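PDB 5MT2: beta-galactosidase, which probably hydrolyses terminal beta-linked galactose from carbohydrate substrates. Local coordinates for residues Glu138-Lys143 / Trp212-Thr217; Trp147-Gly152 / Leu165-Ala170; Pro188-His193 / Leu203-Ser208. All coordinates share one frame; numbering follows the deposited sequence. Where two conformers were deposited one is given.

Contact 1: Glu138-Lys143 / Trp212-Thr217; sequences ELQTYK and WDKDKT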
loop_
_atom_site.group_PDB
_atom_site.type_symbol
_atom_site.label_atom_id
_atom_site.label_comp_id
_atom_site.label_asym_id
_atom_site.label_seq_id
_atom_site.Cartn_x
_atom_site.Cartn_y
_atom_site.Cartn_z
ATOM N N GLU A 138 11.067 -7.259 9.647
ATOM C CA GLU A 138 11.578 -6.037 10.257
ATOM C C GLU A 138 11.695 -4.926 9.211
ATOM O O GLU A 138 11.682 -5.181 8.003
ATOM C CB GLU A 138 12.914 -6.300 10.943
ATOM C CG GLU A 138 12.702 -7.232 12.107
ATOM C CD GLU A 138 13.947 -7.613 12.839
ATOM O OE1 GLU A 138 15.027 -7.158 12.474
ATOM O OE2 GLU A 138 13.795 -8.376 13.803
ATOM N N LEU A 139 11.747 -3.696 9.675
ATOM C CA LEU A 139 12.129 -2.570 8.840
ATOM C C LEU A 139 13.605 -2.357 9.051
ATOM O O LEU A 139 14.130 -2.478 10.177
ATOM C CB LEU A 139 11.394 -1.288 9.198
ATOM C CG LEU A 139 9.900 -1.281 9.059
ATOM C CD1 LEU A 139 9.418 0.116 9.411
ATOM C CD2 LEU A 139 9.452 -1.652 7.639
ATOM N N GLN A 140 14.290 -2.083 7.952
ATOM C CA GLN A 140 15.721 -1.864 7.972
ATOM C C GLN A 140 16.084 -0.428 8.274
ATOM O O GLN A 140 15.370 0.499 7.884
ATOM C CB GLN A 140 16.341 -2.282 6.659
ATOM C CG GLN A 140 16.102 -3.756 6.365
ATOM C CD GLN A 140 16.547 -4.155 4.983
ATOM O OE1 GLN A 140 17.718 -4.488 4.774
ATOM N NE2 GLN A 140 15.642 -4.106 4.028
ATOM N N THR A 141 17.226 -0.247 8.956
ATOM C CA THR A 141 17.752 1.096 9.200
ATOM C C THR A 141 18.816 1.426 8.172
ATOM O O THR A 141 19.600 0.570 7.775
ATOM C CB THR A 141 18.359 1.249 10.580
ATOM O OG1 THR A 141 19.462 0.372 10.695
ATOM C CG2 THR A 141 17.373 0.895 11.638
ATOM N N TYR A 142 18.807 2.675 7.731
ATOM C CA TYR A 142 19.811 3.216 6.839
ATOM C C TYR A 142 20.265 4.549 7.439
ATOM O O TYR A 142 19.438 5.383 7.783
ATOM C CB TYR A 142 19.216 3.412 5.462
ATOM C CG TYR A 142 20.067 4.219 4.503
ATOM C CD1 TYR A 142 21.271 3.717 4.036
ATOM C CD2 TYR A 142 19.652 5.476 4.039
ATOM C CE1 TYR A 142 22.041 4.438 3.144
ATOM C CE2 TYR A 142 20.418 6.205 3.142
ATOM C CZ TYR A 142 21.618 5.675 2.690
ATOM O OH TYR A 142 22.400 6.347 1.780
ATOM N N LYS A 143 21.577 4.710 7.581
ATOM C CA LYS A 143 22.173 5.904 8.204
ATOM C C LYS A 143 21.569 6.155 9.574
ATOM O O LYS A 143 21.309 7.289 9.933
ATOM C CB LYS A 143 22.034 7.120 7.292
ATOM C CG LYS A 143 22.643 6.938 5.909
ATOM C CD LYS A 143 24.141 6.852 5.926
ATOM C CE LYS A 143 24.696 7.050 4.522
ATOM N NZ LYS A 143 26.127 6.654 4.459
ATOM N N TRP A 212 15.140 -1.505 -0.016
ATOM C CA TRP A 212 16.579 -1.526 -0.051
ATOM C C TRP A 212 17.057 -2.797 -0.721
ATOM O O TRP A 212 17.096 -3.862 -0.112
ATOM C CB TRP A 212 17.166 -1.418 1.361
ATOM C CG TRP A 212 18.619 -1.082 1.425
ATOM C CD1 TRP A 212 19.496 -0.948 0.388
ATOM C CD2 TRP A 212 19.370 -0.852 2.623
ATOM N NE1 TRP A 212 20.751 -0.642 0.874
ATOM C CE2 TRP A 212 20.699 -0.574 2.241
ATOM C CE3 TRP A 212 19.040 -0.841 3.980
ATOM C CZ2 TRP A 212 21.708 -0.297 3.175
ATOM C CZ3 TRP A 212 20.031 -0.569 4.905
ATOM C CH2 TRP A 212 21.354 -0.295 4.502
ATOM N N ASP A 213 17.400 -2.664 -1.996
ATOM C CA ASP A 213 17.916 -3.772 -2.791
ATOM C C ASP A 213 19.432 -3.726 -2.760
ATOM O O ASP A 213 20.049 -3.087 -3.598
ATOM C CB ASP A 213 17.395 -3.656 -4.223
ATOM C CG ASP A 213 17.875 -4.772 -5.099
ATOM O OD1 ASP A 213 18.349 -5.788 -4.544
ATOM O OD2 ASP A 213 17.753 -4.628 -6.331
ATOM N N LYS A 214 20.035 -4.419 -1.797
ATOM C CA LYS A 214 21.485 -4.351 -1.628
ATOM C C LYS A 214 22.209 -4.999 -2.800
ATOM O O LYS A 214 23.377 -4.692 -3.031
ATOM C CB LYS A 214 21.910 -4.979 -0.298
ATOM C CG LYS A 214 21.358 -4.206 0.896
ATOM C CD LYS A 214 22.019 -4.628 2.198
ATOM C CE LYS A 214 21.343 -3.992 3.397
ATOM N NZ LYS A 214 20.009 -4.604 3.636
ATOM N N ASP A 215 21.514 -5.864 -3.547
ATOM C CA ASP A 215 22.068 -6.398 -4.792
ATOM C C ASP A 215 22.078 -5.426 -5.956
ATOM O O ASP A 215 22.721 -5.706 -6.961
ATOM C CB ASP A 215 21.314 -7.655 -5.216
ATOM C CG ASP A 215 21.582 -8.819 -4.289
ATOM O OD1 ASP A 215 22.713 -8.924 -3.742
ATOM O OD2 ASP A 215 20.664 -9.627 -4.121
ATOM N N LYS A 216 21.382 -4.305 -5.833
ATOM C CA LYS A 216 21.323 -3.288 -6.871
ATOM C C LYS A 216 20.950 -3.905 -8.214
ATOM O O LYS A 216 21.593 -3.651 -9.221
ATOM C CB LYS A 216 22.635 -2.501 -6.931
ATOM C CG LYS A 216 22.913 -1.744 -5.646
ATOM C CD LYS A 216 24.316 -1.172 -5.542
ATOM C CE LYS A 216 24.728 -0.314 -6.715
ATOM N NZ LYS A 216 26.129 0.160 -6.536
ATOM N N THR A 217 19.884 -4.700 -8.207
ATOM C CA THR A 217 19.336 -5.354 -9.398
ATOM C C THR A 217 19.099 -4.383 -10.558
ATOM O O THR A 217 19.311 -4.715 -11.731
ATOM C CB THR A 217 17.993 -6.046 -9.034
ATOM O OG1 THR A 217 18.223 -6.891 -7.899
ATOM C CG2 THR A 217 17.511 -6.910 -10.155
HETATM O O HOH W 1 15.523 -5.395 1.204
#
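The indole of Trp212 overlaps the ring of Tyr142 in an edge-to-face pair. The centroid of the Tyr142 ring stands 5.5 Å from that of the six-membered ring of Trp212, with the planes 74° apart, and the stack is T-shaped: Tyr142 CD1 comes down over one face of the indole, 4.0 Å from Trp212 CH2. With its CG anti to the backbone N (chi1 169°), Tyr142 directs this edge at Trp212. The opposite indole face is taken by Lys214, whose CE sits 3.5 Å above the ring plane, over its centre, so the indole lies between an aromatic edge and an aliphatic methylene. At the indole edge, near its plane, Thr141 O approaches Trp212 CZ3 to 3.1 Å.

The four-stranded antiparallel sheets that follow one another along the chain fit a five-bladed beta-propeller. On that reading the contact joins two neighbouring blades near the surface, through the loop between strands 121-126 and 146-153 and the turn between strands 204-212 and 222-231. Phe222, on the latter strand, meets both rings.

Polar groups join the loops alongside the stack. The Lys214 chain bends at its last torsion, bringing NZ within 2.6 Å of Gln140 OE1; the ammonium lies in the carbonyl plane, at a C=O...N angle of 159°. The other end of the same amide works through water: Gln140 NE2 donates to a water that in turn donates to Trp212 O at 2.6 Å. Gln140 NE2 also bonds Leu128 O, so both ends of the amide are engaged, which should fix its flip. The type I turn Asp213-Lys216 that carries Lys214 is braced by Asp213 OD2, which accepts from Thr217 N and, on its syn lone pair, from Thr217 OG1, each at 2.8 Å.

Contact 2: Trp147-Gly152 / Leu165-Ala170; sequences WMTYIG and LFVGLA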
loop_
_atom_site.group_PDB
_atom_site.type_symbol
_atom_site.label_atom_id
_atom_site.label_comp_id
_atom_site.label_asym_id
_atom_site.label_seq_id
_atom_site.Cartn_x
_atom_site.Cartn_y
_atom_site.Cartn_z
ATOM N N TRP A 147 12.841 4.804 7.799
ATOM C CA TRP A 147 12.380 5.677 6.731
ATOM C C TRP A 147 10.954 5.318 6.340
ATOM O O TRP A 147 10.487 4.217 6.592
ATOM C CB TRP A 147 13.323 5.555 5.519
ATOM C CG TRP A 147 14.721 5.979 5.832
ATOM C CD1 TRP A 147 15.692 5.231 6.450
ATOM C CD2 TRP A 147 15.266 7.276 5.642
ATOM N NE1 TRP A 147 16.826 5.975 6.597
ATOM C CE2 TRP A 147 16.590 7.236 6.102
ATOM C CE3 TRP A 147 14.786 8.458 5.072
ATOM C CZ2 TRP A 147 17.425 8.344 6.047
ATOM C CZ3 TRP A 147 15.629 9.568 5.028
ATOM C CH2 TRP A 147 16.922 9.495 5.516
HETATM N N MSE A 148 10.267 6.265 5.714
HETATM C CA MSE A 148 8.872 6.094 5.339
HETATM C C MSE A 148 8.607 7.064 4.225
HETATM O O MSE A 148 9.042 8.196 4.274
HETATM C CB MSE A 148 7.986 6.428 6.550
HETATM C CG MSE A 148 6.515 6.615 6.184
HETATM SE SE MSE A 148 5.289 6.056 7.612
HETATM C CE MSE A 148 5.931 7.207 9.057
ATOM N N THR A 149 7.905 6.631 3.198
ATOM C CA THR A 149 7.417 7.600 2.195
ATOM C C THR A 149 5.938 7.831 2.442
ATOM O O THR A 149 5.300 7.092 3.181
ATOM C CB THR A 149 7.647 7.123 0.763
ATOM O OG1 THR A 149 7.082 5.811 0.604
ATOM C CG2 THR A 149 9.116 7.120 0.423
ATOM N N TYR A 150 5.370 8.849 1.816
ATOM C CA TYR A 150 3.984 9.141 2.081
ATOM C C TYR A 150 3.365 9.899 0.929
ATOM O O TYR A 150 4.061 10.439 0.067
ATOM C CB TYR A 150 3.807 9.929 3.393
ATOM C CG TYR A 150 4.494 11.266 3.522
ATOM C CD1 TYR A 150 5.787 11.366 4.022
ATOM C CD2 TYR A 150 3.818 12.439 3.236
ATOM C CE1 TYR A 150 6.404 12.598 4.208
ATOM C CE2 TYR A 150 4.407 13.687 3.455
ATOM C CZ TYR A 150 5.713 13.756 3.910
ATOM O OH TYR A 150 6.309 14.973 4.115
ATOM N N ILE A 151 2.041 9.859 0.899
ATOM C CA ILE A 151 1.231 10.706 0.022
ATOM C C ILE A 151 1.041 12.016 0.781
ATOM O O ILE A 151 0.521 12.028 1.900
ATOM C CB ILE A 151 -0.149 10.073 -0.219
ATOM C CG1 ILE A 151 -0.021 8.780 -0.999
ATOM C CG2 ILE A 151 -1.057 11.039 -0.958
ATOM C CD1 ILE A 151 -1.288 7.948 -0.994
ATOM N N GLY A 152 1.449 13.122 0.167
ATOM C CA GLY A 152 1.439 14.415 0.829
ATOM C C GLY A 152 0.877 15.500 -0.056
ATOM O O GLY A 152 0.938 15.412 -1.284
ATOM N N LEU A 165 -1.401 14.972 -5.600
ATOM C CA LEU A 165 -0.624 14.773 -4.390
ATOM C C LEU A 165 0.743 14.246 -4.803
ATOM O O LEU A 165 0.922 13.808 -5.943
ATOM C CB LEU A 165 -1.371 13.823 -3.466
ATOM C CG LEU A 165 -2.653 14.451 -2.867
ATOM C CD1 LEU A 165 -3.479 13.437 -2.104
ATOM C CD2 LEU A 165 -2.386 15.676 -1.994
ATOM N N PHE A 166 1.697 14.347 -3.876
ATOM C CA PHE A 166 3.123 14.186 -4.153
ATOM C C PHE A 166 3.710 13.183 -3.171
ATOM O O PHE A 166 3.135 12.893 -2.131
ATOM C CB PHE A 166 3.854 15.544 -4.064
ATOM C CG PHE A 166 3.115 16.656 -4.749
ATOM C CD1 PHE A 166 3.215 16.802 -6.095
ATOM C CD2 PHE A 166 2.208 17.443 -4.058
ATOM C CE1 PHE A 166 2.493 17.780 -6.783
ATOM C CE2 PHE A 166 1.479 18.419 -4.716
ATOM C CZ PHE A 166 1.638 18.592 -6.073
ATOM N N VAL A 167 4.858 12.638 -3.543
ATOM C CA VAL A 167 5.551 11.657 -2.706
ATOM C C VAL A 167 6.478 12.392 -1.754
ATOM O O VAL A 167 7.389 13.123 -2.189
ATOM C CB VAL A 167 6.352 10.665 -3.535
ATOM C CG1 VAL A 167 7.033 9.647 -2.638
ATOM C CG2 VAL A 167 5.445 9.954 -4.526
ATOM N N GLY A 168 6.225 12.207 -0.458
ATOM C CA GLY A 168 7.081 12.741 0.597
ATOM C C GLY A 168 7.967 11.686 1.208
ATOM O O GLY A 168 7.709 10.475 1.037
ATOM N N LEU A 169 8.986 12.177 1.940
ATOM C CA LEU A 169 9.895 11.314 2.667
ATOM C C LEU A 169 9.910 11.699 4.145
ATOM O O LEU A 169 10.092 12.861 4.472
ATOM C CB LEU A 169 11.288 11.435 2.078
ATOM C CG LEU A 169 12.309 10.465 2.663
ATOM C CD1 LEU A 169 11.976 9.006 2.432
ATOM C CD2 LEU A 169 13.670 10.788 2.080
ATOM N N ALA A 170 9.771 10.692 5.011
ATOM C CA ALA A 170 9.889 10.869 6.440
ATOM C C ALA A 170 10.911 9.879 6.996
ATOM O O ALA A 170 11.268 8.881 6.361
ATOM C CB ALA A 170 8.533 10.682 7.118
HETATM O O HOH W 2 8.637 15.044 2.177
#
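Tyr150 and Gly168 form an antiparallel hydrogen-bonded pair, as do Met148 with Ala170 and Gly152 with Phe166, so six backbone bonds tie the segments together. The Gly168 N to Tyr150 O bond is 2.8 Å and nearly straight at the hydrogen (168°), whereas its return partner, Tyr150 N to Gly168 O, is 3.0 Å with the donor well above the carbonyl plane.

Ring contacts centre on the same pair. A chi1 of 59° sets Tyr150 CG between its own backbone N and carbonyl carbon, folding the phenol across the neighbouring strand; Gly168 CA then lies 3.7 Å from the ring centroid, a CH-pi contact over the face. A CB on Gly168 would clash with Tyr150 CZ. The phenol OH bonds Asp118 OD2 and, through a water, Leu169 N.

These are the two middle strands of a four-stranded antiparallel sheet, probably one propeller blade, with strand 121-126 flanking 147-152.

Apolar contacts lie toward the ends: Trp147 CZ3 meets Leu169 CD2 at 3.7 Å, and the side chains of Ile151 and Leu165 cross at about a right angle, Ile151 CG2 3.6 Å from Leu165 CD1. On the face carrying Tyr150, Ala170 CB packs 4.1 Å from Tyr150 CE1.

Contact 3: Pro188-His193 / Leu203-Ser208; sequences PILSIH and LTQYKS
Gln205 reaches out of its strand with an extended chain and lays its amide against the backbone of residues 190-192. Its NE2 donates to Leu190 O over 3.2 Å, with an N-H...O angle of 148°, a weak bond. The same NE2 lies 3.4 Å from Ser191 CA, while OE1 sits 3.5 Å from Ser191 C, so the amide spans the Leu190-Ser191 backbone rather than meeting it at a single atom. Leu190 CB touches OE1 of Gln205 in van der Waals contact.

Ile192 supplies the other large share of the buried surface. A chi1 of 68° tucks CG1 between the backbone N and the carbonyl carbon and sends the two branches to different partners: CG2 rests 3.7 Å from Thr204 CA, and CD1 ends 3.9 Å from Leu203 O. The contact thus packs the connection that follows strand 183-184 against the start of strand 204-212, the first strand of what is probably the next propeller blade. Ile189 and Leu190 both face Val167 in a classic beta bulge, at the start of the touching part. With the amide gone, an alanine at Gln205 would probably leave Leu190 O without this donor and open a gap beside Ser191. Ser191 itself is held by an ST turn, His193 N donating to Ser191 OG at 2.9 Å, and by Arg255, which binds Ser191 O.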
loop_
_atom_site.group_PDB
_atom_site.type_symbol
_atom_site.label_atom_id
_atom_site.label_comp_id
_atom_site.label_asym_id
_atom_site.label_seq_id
_atom_site.Cartn_x
_atom_site.Cartn_y
_atom_site.Cartn_z
ATOM N N PRO A 188 8.420 17.756 -1.333
ATOM C CA PRO A 188 8.345 16.337 -1.747
ATOM C C PRO A 188 9.648 15.812 -2.310
ATOM O O PRO A 188 10.524 16.590 -2.711
ATOM C CB PRO A 188 7.290 16.323 -2.861
ATOM C CG PRO A 188 6.869 17.721 -3.083
ATOM C CD PRO A 188 7.599 18.653 -2.164
ATOM N N ILE A 189 9.775 14.491 -2.340
ATOM C CA ILE A 189 10.888 13.863 -3.054
ATOM C C ILE A 189 10.558 13.514 -4.491
ATOM O O ILE A 189 11.468 13.373 -5.279
ATOM C CB ILE A 189 11.461 12.651 -2.320
ATOM C CG1 ILE A 189 10.361 11.623 -1.971
ATOM C CG2 ILE A 189 12.247 13.131 -1.101
ATOM C CD1 ILE A 189 10.925 10.247 -1.732
ATOM N N LEU A 190 9.283 13.346 -4.818
ATOM C CA LEU A 190 8.852 13.174 -6.199
ATOM C C LEU A 190 7.580 13.953 -6.416
ATOM O O LEU A 190 6.728 14.050 -5.511
ATOM C CB LEU A 190 8.546 11.728 -6.539
ATOM C CG LEU A 190 9.596 10.645 -6.725
ATOM C CD1 LEU A 190 8.905 9.471 -7.392
ATOM C CD2 LEU A 190 10.761 11.034 -7.580
ATOM N N SER A 191 7.409 14.438 -7.628
ATOM C CA SER A 191 6.248 15.233 -7.962
ATOM C C SER A 191 5.911 15.077 -9.430
ATOM O O SER A 191 6.798 14.844 -10.258
ATOM C CB SER A 191 6.540 16.686 -7.627
ATOM O OG SER A 191 5.582 17.562 -8.162
ATOM N N ILE A 192 4.633 15.270 -9.746
ATOM C CA ILE A 192 4.191 15.377 -11.125
ATOM C C ILE A 192 4.860 16.544 -11.859
ATOM O O ILE A 192 4.916 16.537 -13.089
ATOM C CB ILE A 192 2.655 15.508 -11.253
ATOM C CG1 ILE A 192 2.131 16.859 -10.706
ATOM C CG2 ILE A 192 1.962 14.333 -10.571
ATOM C CD1 ILE A 192 0.720 17.191 -11.144
ATOM N N HIS A 193 5.348 17.531 -11.101
ATOM C CA HIS A 193 5.970 18.724 -11.678
ATOM C C HIS A 193 7.461 18.575 -11.931
ATOM O O HIS A 193 8.069 19.481 -12.474
ATOM C CB HIS A 193 5.683 19.938 -10.806
ATOM C CG HIS A 193 4.216 20.178 -10.619
ATOM N ND1 HIS A 193 3.361 20.332 -11.694
ATOM C CD2 HIS A 193 3.439 20.235 -9.504
ATOM C CE1 HIS A 193 2.125 20.491 -11.249
ATOM N NE2 HIS A 193 2.147 20.441 -9.929
ATOM N N LEU A 203 -0.766 13.077 -13.716
ATOM C CA LEU A 203 -1.974 13.571 -13.049
ATOM C C LEU A 203 -1.829 13.650 -11.532
ATOM O O LEU A 203 -2.172 14.652 -10.918
ATOM C CB LEU A 203 -3.186 12.724 -13.444
ATOM C CG LEU A 203 -3.459 12.671 -14.959
ATOM C CD1 LEU A 203 -4.603 11.714 -15.268
ATOM C CD2 LEU A 203 -3.756 14.062 -15.529
ATOM N N THR A 204 -1.317 12.580 -10.934
ATOM C CA THR A 204 -1.102 12.537 -9.486
ATOM C C THR A 204 -0.297 11.298 -9.159
ATOM O O THR A 204 -0.237 10.365 -9.956
ATOM C CB THR A 204 -2.423 12.530 -8.667
ATOM O OG1 THR A 204 -2.143 12.655 -7.254
ATOM C CG2 THR A 204 -3.205 11.290 -8.930
ATOM N N GLN A 205 0.308 11.306 -7.978
ATOM C CA GLN A 205 0.998 10.141 -7.437
ATOM C C GLN A 205 0.251 9.671 -6.212
ATOM O O GLN A 205 -0.289 10.483 -5.464
ATOM C CB GLN A 205 2.434 10.531 -7.120
ATOM C CG GLN A 205 3.241 10.821 -8.393
ATOM C CD GLN A 205 4.499 11.647 -8.194
ATOM O OE1 GLN A 205 5.420 11.610 -9.039
ATOM N NE2 GLN A 205 4.544 12.426 -7.139
ATOM N N TYR A 206 0.262 8.354 -6.011
ATOM C CA TYR A 206 -0.438 7.716 -4.915
ATOM C C TYR A 206 0.602 6.968 -4.049
ATOM O O TYR A 206 1.632 7.553 -3.682
ATOM C CB TYR A 206 -1.525 6.789 -5.458
ATOM C CG TYR A 206 -2.597 7.434 -6.284
ATOM C CD1 TYR A 206 -3.688 8.003 -5.682
ATOM C CD2 TYR A 206 -2.547 7.415 -7.675
ATOM C CE1 TYR A 206 -4.704 8.592 -6.430
ATOM C CE2 TYR A 206 -3.545 8.002 -8.428
ATOM C CZ TYR A 206 -4.635 8.569 -7.794
ATOM O OH TYR A 206 -5.634 9.150 -8.550
ATOM N N LYS A 207 0.368 5.699 -3.732
ATOM C CA LYS A 207 1.246 4.969 -2.818
ATOM C C LYS A 207 2.612 4.766 -3.409
ATOM O O LYS A 207 2.741 4.495 -4.604
ATOM C CB LYS A 207 0.676 3.614 -2.449
ATOM C CG LYS A 207 1.588 2.777 -1.556
ATOM C CD LYS A 207 0.937 1.554 -1.006
ATOM C CE LYS A 207 1.926 0.765 -0.185
ATOM N NZ LYS A 207 1.253 -0.321 0.565
ATOM N N SER A 208 3.606 4.853 -2.535
ATOM C CA SER A 208 4.961 4.473 -2.847
ATOM C C SER A 208 5.457 3.526 -1.779
ATOM O O SER A 208 4.999 3.578 -0.652
ATOM C CB SER A 208 5.851 5.698 -2.886
ATOM O OG SER A 208 5.713 6.438 -1.694
#

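Contact 1 closes the longest loop of the three, and contacts 2 and 3 are nested inside it in series. Contacts 2 and 3 are neighbours, their centres about 8 Å apart; the Thr149 OG1 to Ser208 OG pair, probably a hydrogen bond, links strand 146-153 to strand 204-212. Contact 1 lies farther off, about 18 Å from contact 2 and 22 Å from contact 3 between centres, yet Tyr142 O probably bonds Trp147 NE1. Contact 2 lies within the sheet running from strand 121-126 to strand 183-184, whereas contacts 1 and 3 join it or its outgoing connection to the following sheet, fastening two probable propeller blades together at separate places.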